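Local coordinates for protein beta-D-glucoside glucohydrolase (Trichoderma reesei, PDB 4I8D) that probably hydrolyses terminal, non-reducing beta-D-glucosyl residues, releasing beta-D-glucose in the breakdown of cellulose, at residues A158-L163 against S200-Y205; Y585-V590 against T619-N624. One frame throughout, in Å; residues are numbered along the deposited sequence. Where two conformers were deposited one is given.

How the contacts relate
Contact 1 comes first along the chain and contact 2 follows in series, with centres 39 Å apart on opposite sides of the chain's centre; their nearest atoms are about 30 Å from each other, and they share no strand or sheet. Contact 1 joins two parallel strands, 157-161 and 200-203, inside the TIM-barrel-like N-terminal domain of a family 3 glycoside hydrolase, where Lys-159, His-160, Met-202 and Tyr-205 line the pocket of the bound glucose. Contact 2 joins antiparallel strands 583-592 and 614-624 in the fibronectin type III-like part of the chain. Contact 1 is buried, while contact 2, partly buried, belongs to the beta-sandwich architecture far from the sugar.

Contact 1: A158-L163 against S200-Y205; sequences AKHYIL and SVMCSY. With BGC (beta-D-glucopyranose), chain G.
Lys-159 and Met-202 run side by side toward the bound glucose, from neighbouring parallel strands of the TIM-barrel-like domain. Lys-159 NZ donates a 3.1 Å hydrogen bond to O3 of the sugar, and Leu-111 O is its second partner. His-160 meets the same O3 at its ring edge, with CE1 3.1 Å away, while Met-202 CE approaches sugar O4 at 3.4 Å. Behind this first shell, Lys-159 CG sits over the centre of the imidazole face and also packs on Met-202 SD at 3.5 Å. The Met-202 sulfur lies obliquely to the imidazole. With CG anti to the backbone N (chi1 -161°), the methionine chain is led along the lysine to the sugar. His-160 ND1 has a weak hydrogen bond to Asp-237, whose OD2 also hydrogen-bonds the glucose.

Further out, Ala-158 O accepts from Met-202 N, and Met-202 O from Tyr-161 N. The peptide bonds before His-160 and Ile-162 are both cis, and a beta bulge shifts the register between Ala-158 and Tyr-161. On the face carrying Ala-158 and Tyr-161, Val-201 splits its branches: CG2 touches Ala-158 CB, and CG1 lies 3.7 Å from Tyr-161 CB.

Contact 2: Y585-V590 against T619-N624; sequences YSRLSV and TVDIAN
Ile-622 lays its CG1 squarely over the centre of the Tyr-585 ring, a CH-pi contact with the carbon 3.9 Å from the centroid and only 6° off the ring normal. The isoleucine tip stays over the same face and shifts to the CD2-CE2 side, so that CD1 lies 4.0 Å from Tyr-585 CD2. Val-620 adds a second bump: its CG2, anti to the backbone N, reaches the CB and CD2 side of the tyrosine, obliquely to the ring, and also settles 3.4 Å from Ser-586 O. Were Tyr-585 an alanine, Ile-622 CG1 and Val-620 CG2 would probably face a gap, and Glu-632 would lose the hydroxyl that now bonds it.

This is the inward side of an antiparallel sheet in the fibronectin type III-like beta-sandwich, and residues of the facing strands, Val-698, Leu-707 and Ala-634 among them, close over it. Leu-588 extends the same apolar surface, packing on Val-698 and Leu-707; its CD1 also comes within 3.3 Å of Thr-619 O. A beta bulge shifts the register by one residue between two hydrogen-bonded pairs, Ser-586 with Asp-621 and Ser-589 with Thr-619. Arg-587, in the left-handed helical conformation, sits in the bulge.

On the face bearing Ser-586 and Asp-621, the side chains that meet are polar. The arginine was modelled in two conformers, and the fine geometry of its end is doubtful; in one of them the chain bends at chi3 and brings NH1 to Asp-621 OD2 as a salt bridge, the oxygen near the edge of the guanidinium. The other carboxylate oxygen, OD1, is hydrogen-bonded to Thr-667 of the next strand. Farther along, Ser-589 OG fits against Thr-619 CB, 3.3 Å away.

Contact 1: A158-L163 against S200-Y205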
loop_
_atom_site.group_PDB
_atom_site.type_symbol
_atom_site.label_atom_id
_atom_site.label_comp_id
_atom_site.label_asym_id
_atom_site.label_seq_id
_atom_site.Cartn_x
_atom_site.Cartn_y
_atom_site.Cartn_z
ATOM N N ALA A 158 7.505 8.735 2.252
ATOM C CA ALA A 158 6.619 7.986 3.148
ATOM C C ALA A 158 5.397 8.854 3.485
ATOM O O ALA A 158 5.542 10.043 3.783
ATOM C CB ALA A 158 7.354 7.554 4.405
ATOM N N LYS A 159 4.213 8.240 3.444
ATOM C CA LYS A 159 2.929 8.942 3.308
ATOM C C LYS A 159 1.800 8.029 3.822
ATOM O O LYS A 159 1.843 6.830 3.549
ATOM C CB LYS A 159 2.730 9.188 1.811
ATOM C CG LYS A 159 1.683 10.193 1.400
ATOM C CD LYS A 159 1.764 10.443 -0.102
ATOM C CE LYS A 159 0.901 9.487 -0.917
ATOM N NZ LYS A 159 0.457 10.117 -2.194
ATOM N N HIS A 160 0.801 8.525 4.563
ATOM C CA HIS A 160 0.696 9.869 5.119
ATOM C C HIS A 160 0.886 9.732 6.623
ATOM O O HIS A 160 0.323 8.840 7.254
ATOM C CB HIS A 160 -0.690 10.469 4.861
ATOM C CG HIS A 160 -1.139 10.390 3.438
ATOM N ND1 HIS A 160 -1.154 11.485 2.602
ATOM C CD2 HIS A 160 -1.594 9.349 2.701
ATOM C CE1 HIS A 160 -1.583 11.120 1.407
ATOM N NE2 HIS A 160 -1.861 9.828 1.440
ATOM N N TYR A 161 1.689 10.619 7.189
ATOM C CA TYR A 161 2.007 10.578 8.600
ATOM C C TYR A 161 1.171 11.654 9.284
ATOM O O TYR A 161 1.341 12.837 9.003
ATOM C CB TYR A 161 3.507 10.819 8.791
ATOM C CG TYR A 161 4.046 10.588 10.189
ATOM C CD1 TYR A 161 4.522 9.333 10.582
ATOM C CD2 TYR A 161 4.119 11.635 11.108
ATOM C CE1 TYR A 161 5.032 9.127 11.855
ATOM C CE2 TYR A 161 4.627 11.434 12.385
ATOM C CZ TYR A 161 5.076 10.182 12.754
ATOM O OH TYR A 161 5.562 9.995 14.034
ATOM N N ILE A 162 0.240 11.265 10.155
ATOM C CA ILE A 162 -0.083 9.869 10.470
ATOM C C ILE A 162 -1.576 9.786 10.851
ATOM O O ILE A 162 -2.208 10.817 11.095
ATOM C CB ILE A 162 0.834 9.305 11.595
ATOM C CG1 ILE A 162 0.706 7.773 11.679
ATOM C CG2 ILE A 162 0.566 10.009 12.922
ATOM C CD1 ILE A 162 1.694 7.098 12.603
ATOM N N LEU A 163 -2.128 8.566 10.871
ATOM C CA LEU A 163 -3.501 8.289 11.333
ATOM C C LEU A 163 -4.600 8.902 10.455
ATOM O O LEU A 163 -5.656 9.297 10.943
ATOM C CB LEU A 163 -3.668 8.681 12.808
ATOM C CG LEU A 163 -2.625 8.142 13.798
ATOM C CD1 LEU A 163 -2.616 8.956 15.080
ATOM C CD2 LEU A 163 -2.821 6.662 14.096
ATOM N N SER A 200 12.053 11.329 2.387
ATOM C CA SER A 200 11.056 12.311 2.782
ATOM C C SER A 200 9.877 11.649 3.482
ATOM O O SER A 200 9.635 10.452 3.310
ATOM C CB SER A 200 10.565 13.050 1.532
ATOM O OG SER A 200 9.699 14.126 1.852
ATOM N N VAL A 201 9.150 12.439 4.270
ATOM C CA VAL A 201 7.900 12.004 4.896
ATOM C C VAL A 201 6.845 13.105 4.760
ATOM O O VAL A 201 7.120 14.280 5.031
ATOM C CB VAL A 201 8.090 11.620 6.384
ATOM C CG1 VAL A 201 6.745 11.430 7.079
ATOM C CG2 VAL A 201 8.930 10.353 6.519
ATOM N N MET A 202 5.647 12.719 4.324
ATOM C CA MET A 202 4.532 13.653 4.197
ATOM C C MET A 202 3.677 13.620 5.444
ATOM O O MET A 202 3.232 12.550 5.860
ATOM C CB MET A 202 3.667 13.283 3.002
ATOM C CG MET A 202 2.783 14.408 2.507
ATOM S SD MET A 202 1.561 13.731 1.381
ATOM C CE MET A 202 1.576 14.909 0.039
ATOM N N CYS A 203 3.454 14.783 6.049
ATOM C CA CYS A 203 2.526 14.862 7.178
ATOM C C CYS A 203 1.105 15.038 6.663
ATOM O O CYS A 203 0.877 15.711 5.652
ATOM C CB CYS A 203 2.907 15.956 8.182
ATOM S SG CYS A 203 3.169 17.601 7.486
ATOM N N SER A 204 0.162 14.436 7.380
ATOM C CA SER A 204 -1.215 14.247 6.910
ATOM C C SER A 204 -2.162 15.422 7.163
ATOM O O SER A 204 -1.881 16.304 7.978
ATOM C CB SER A 204 -1.792 12.990 7.551
ATOM O OG SER A 204 -1.757 13.124 8.959
ATOM N N TYR A 205 -3.298 15.399 6.467
ATOM C CA TYR A 205 -4.317 16.445 6.563
ATOM C C TYR A 205 -5.012 16.534 7.925
ATOM O O TYR A 205 -5.493 17.603 8.302
ATOM C CB TYR A 205 -5.383 16.240 5.485
ATOM C CG TYR A 205 -5.058 16.789 4.106
ATOM C CD1 TYR A 205 -4.768 18.139 3.917
ATOM C CD2 TYR A 205 -5.104 15.963 2.983
ATOM C CE1 TYR A 205 -4.497 18.642 2.654
ATOM C CE2 TYR A 205 -4.841 16.458 1.715
ATOM C CZ TYR A 205 -4.535 17.796 1.556
ATOM O OH TYR A 205 -4.271 18.287 0.295
HETATM C C2 BGC G . -3.195 14.142 -1.632
HETATM C C3 BGC G . -1.735 13.640 -1.661
HETATM C C4 BGC G . -1.018 14.072 -2.948
HETATM C C5 BGC G . -1.182 15.579 -3.165
HETATM C C6 BGC G . -0.476 16.084 -4.416
HETATM C C1 BGC G . -3.306 15.622 -2.064
HETATM O O1 BGC G . -4.673 16.019 -2.256
HETATM O O2 BGC G . -3.780 13.949 -0.327
HETATM O O3 BGC G . -1.674 12.210 -1.538
HETATM O O4 BGC G . 0.364 13.694 -2.907
HETATM O O5 BGC G . -2.579 15.872 -3.276
HETATM O O6 BGC G . -1.265 15.784 -5.572
#

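Contact 2: Y585-V590 against T619-N624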
loop_
_atom_site.group_PDB
_atom_site.type_symbol
_atom_site.label_atom_id
_atom_site.label_comp_id
_atom_site.label_asym_id
_atom_site.label_seq_id
_atom_site.Cartn_x
_atom_site.Cartn_y
_atom_site.Cartn_z
ATOM N N TYR A 585 3.266 -29.052 4.756
ATOM C CA TYR A 585 4.214 -28.440 5.684
ATOM C C TYR A 585 4.821 -29.523 6.563
ATOM O O TYR A 585 4.112 -30.417 7.019
ATOM C CB TYR A 585 3.492 -27.406 6.561
ATOM C CG TYR A 585 3.024 -26.161 5.817
ATOM C CD1 TYR A 585 2.223 -26.254 4.677
ATOM C CD2 TYR A 585 3.382 -24.888 6.264
ATOM C CE1 TYR A 585 1.803 -25.116 3.996
ATOM C CE2 TYR A 585 2.963 -23.743 5.594
ATOM C CZ TYR A 585 2.179 -23.861 4.460
ATOM O OH TYR A 585 1.772 -22.728 3.794
ATOM N N SER A 586 6.131 -29.463 6.792
ATOM C CA SER A 586 6.792 -30.419 7.693
ATOM C C SER A 586 8.110 -29.891 8.261
ATOM O O SER A 586 8.610 -28.851 7.818
ATOM C CB SER A 586 7.007 -31.764 6.994
ATOM O OG SER A 586 7.790 -31.605 5.832
ATOM N N ARG A 587 8.647 -30.616 9.248
ATOM C CA ARG A 587 9.923 -30.282 9.878
ATOM C C ARG A 587 10.007 -28.807 10.294
ATOM O O ARG A 587 10.895 -28.070 9.859
ATOM C CB ARG A 587 11.093 -30.680 8.964
ATOM C CG ARG A 587 11.401 -32.170 8.960
ATOM C CD ARG A 587 12.076 -32.624 7.672
ATOM N NE ARG A 587 11.172 -33.383 6.802
ATOM C CZ ARG A 587 10.899 -33.094 5.529
ATOM N NH1 ARG A 587 11.462 -32.053 4.926
ATOM N NH2 ARG A 587 10.060 -33.864 4.848
ATOM N N LEU A 588 9.070 -28.372 11.130
ATOM C CA LEU A 588 9.129 -27.023 11.679
ATOM C C LEU A 588 10.234 -26.941 12.739
ATOM O O LEU A 588 10.257 -27.746 13.672
ATOM C CB LEU A 588 7.785 -26.622 12.278
ATOM C CG LEU A 588 7.732 -25.361 13.146
ATOM C CD1 LEU A 588 7.985 -24.105 12.329
ATOM C CD2 LEU A 588 6.381 -25.278 13.844
ATOM N N SER A 589 11.147 -25.979 12.584
ATOM C CA SER A 589 12.226 -25.777 13.554
ATOM C C SER A 589 12.309 -24.322 14.016
ATOM O O SER A 589 11.940 -23.404 13.272
ATOM C CB SER A 589 13.575 -26.251 12.992
ATOM O OG SER A 589 14.240 -25.222 12.279
ATOM N N VAL A 590 12.793 -24.133 15.247
ATOM C CA VAL A 590 12.863 -22.826 15.907
ATOM C C VAL A 590 14.206 -22.652 16.625
ATOM O O VAL A 590 14.601 -23.490 17.445
ATOM C CB VAL A 590 11.741 -22.660 16.964
ATOM C CG1 VAL A 590 11.857 -21.315 17.671
ATOM C CG2 VAL A 590 10.358 -22.826 16.343
ATOM N N THR A 619 11.928 -22.125 10.678
ATOM C CA THR A 619 12.092 -22.906 9.460
ATOM C C THR A 619 10.961 -23.920 9.316
ATOM O O THR A 619 10.556 -24.537 10.299
ATOM C CB THR A 619 13.445 -23.667 9.509
ATOM O OG1 THR A 619 14.512 -22.758 9.215
ATOM C CG2 THR A 619 13.489 -24.854 8.535
ATOM N N VAL A 620 10.482 -24.105 8.089
ATOM C CA VAL A 620 9.532 -25.165 7.761
ATOM C C VAL A 620 9.765 -25.602 6.313
ATOM O O VAL A 620 10.200 -24.800 5.481
ATOM C CB VAL A 620 8.053 -24.724 8.002
ATOM C CG1 VAL A 620 7.709 -23.451 7.233
ATOM C CG2 VAL A 620 7.067 -25.838 7.661
ATOM N N ASP A 621 9.495 -26.873 6.026
ATOM C CA ASP A 621 9.597 -27.416 4.675
ATOM C C ASP A 621 8.236 -27.497 3.996
ATOM O O ASP A 621 7.291 -28.090 4.537
ATOM C CB ASP A 621 10.254 -28.799 4.697
ATOM C CG ASP A 621 11.781 -28.729 4.721
ATOM O OD1 ASP A 621 12.347 -27.613 4.851
ATOM O OD2 ASP A 621 12.420 -29.800 4.605
ATOM N N ILE A 622 8.144 -26.894 2.815
ATOM C CA ILE A 622 6.913 -26.895 2.033
ATOM C C ILE A 622 7.075 -27.803 0.815
ATOM O O ILE A 622 8.006 -27.638 0.035
ATOM C CB ILE A 622 6.486 -25.457 1.636
ATOM C CG1 ILE A 622 5.738 -24.776 2.785
ATOM C CG2 ILE A 622 5.534 -25.459 0.452
ATOM C CD1 ILE A 622 6.588 -24.378 3.971
ATOM N N ALA A 623 6.170 -28.767 0.671
ATOM C CA ALA A 623 6.237 -29.732 -0.426
ATOM C C ALA A 623 4.984 -29.666 -1.277
ATOM O O ALA A 623 3.870 -29.728 -0.754
ATOM C CB ALA A 623 6.433 -31.141 0.115
ATOM N N ASN A 624 5.169 -29.540 -2.590
ATOM C CA ASN A 624 4.056 -29.493 -3.542
ATOM C C ASN A 624 3.422 -30.878 -3.710
ATOM O O ASN A 624 3.858 -31.682 -4.539
ATOM C CB ASN A 624 4.531 -28.915 -4.883
ATOM C CG ASN A 624 3.421 -28.797 -5.920
ATOM O OD1 ASN A 624 2.484 -29.599 -5.962
ATOM N ND2 ASN A 624 3.546 -27.801 -6.793
#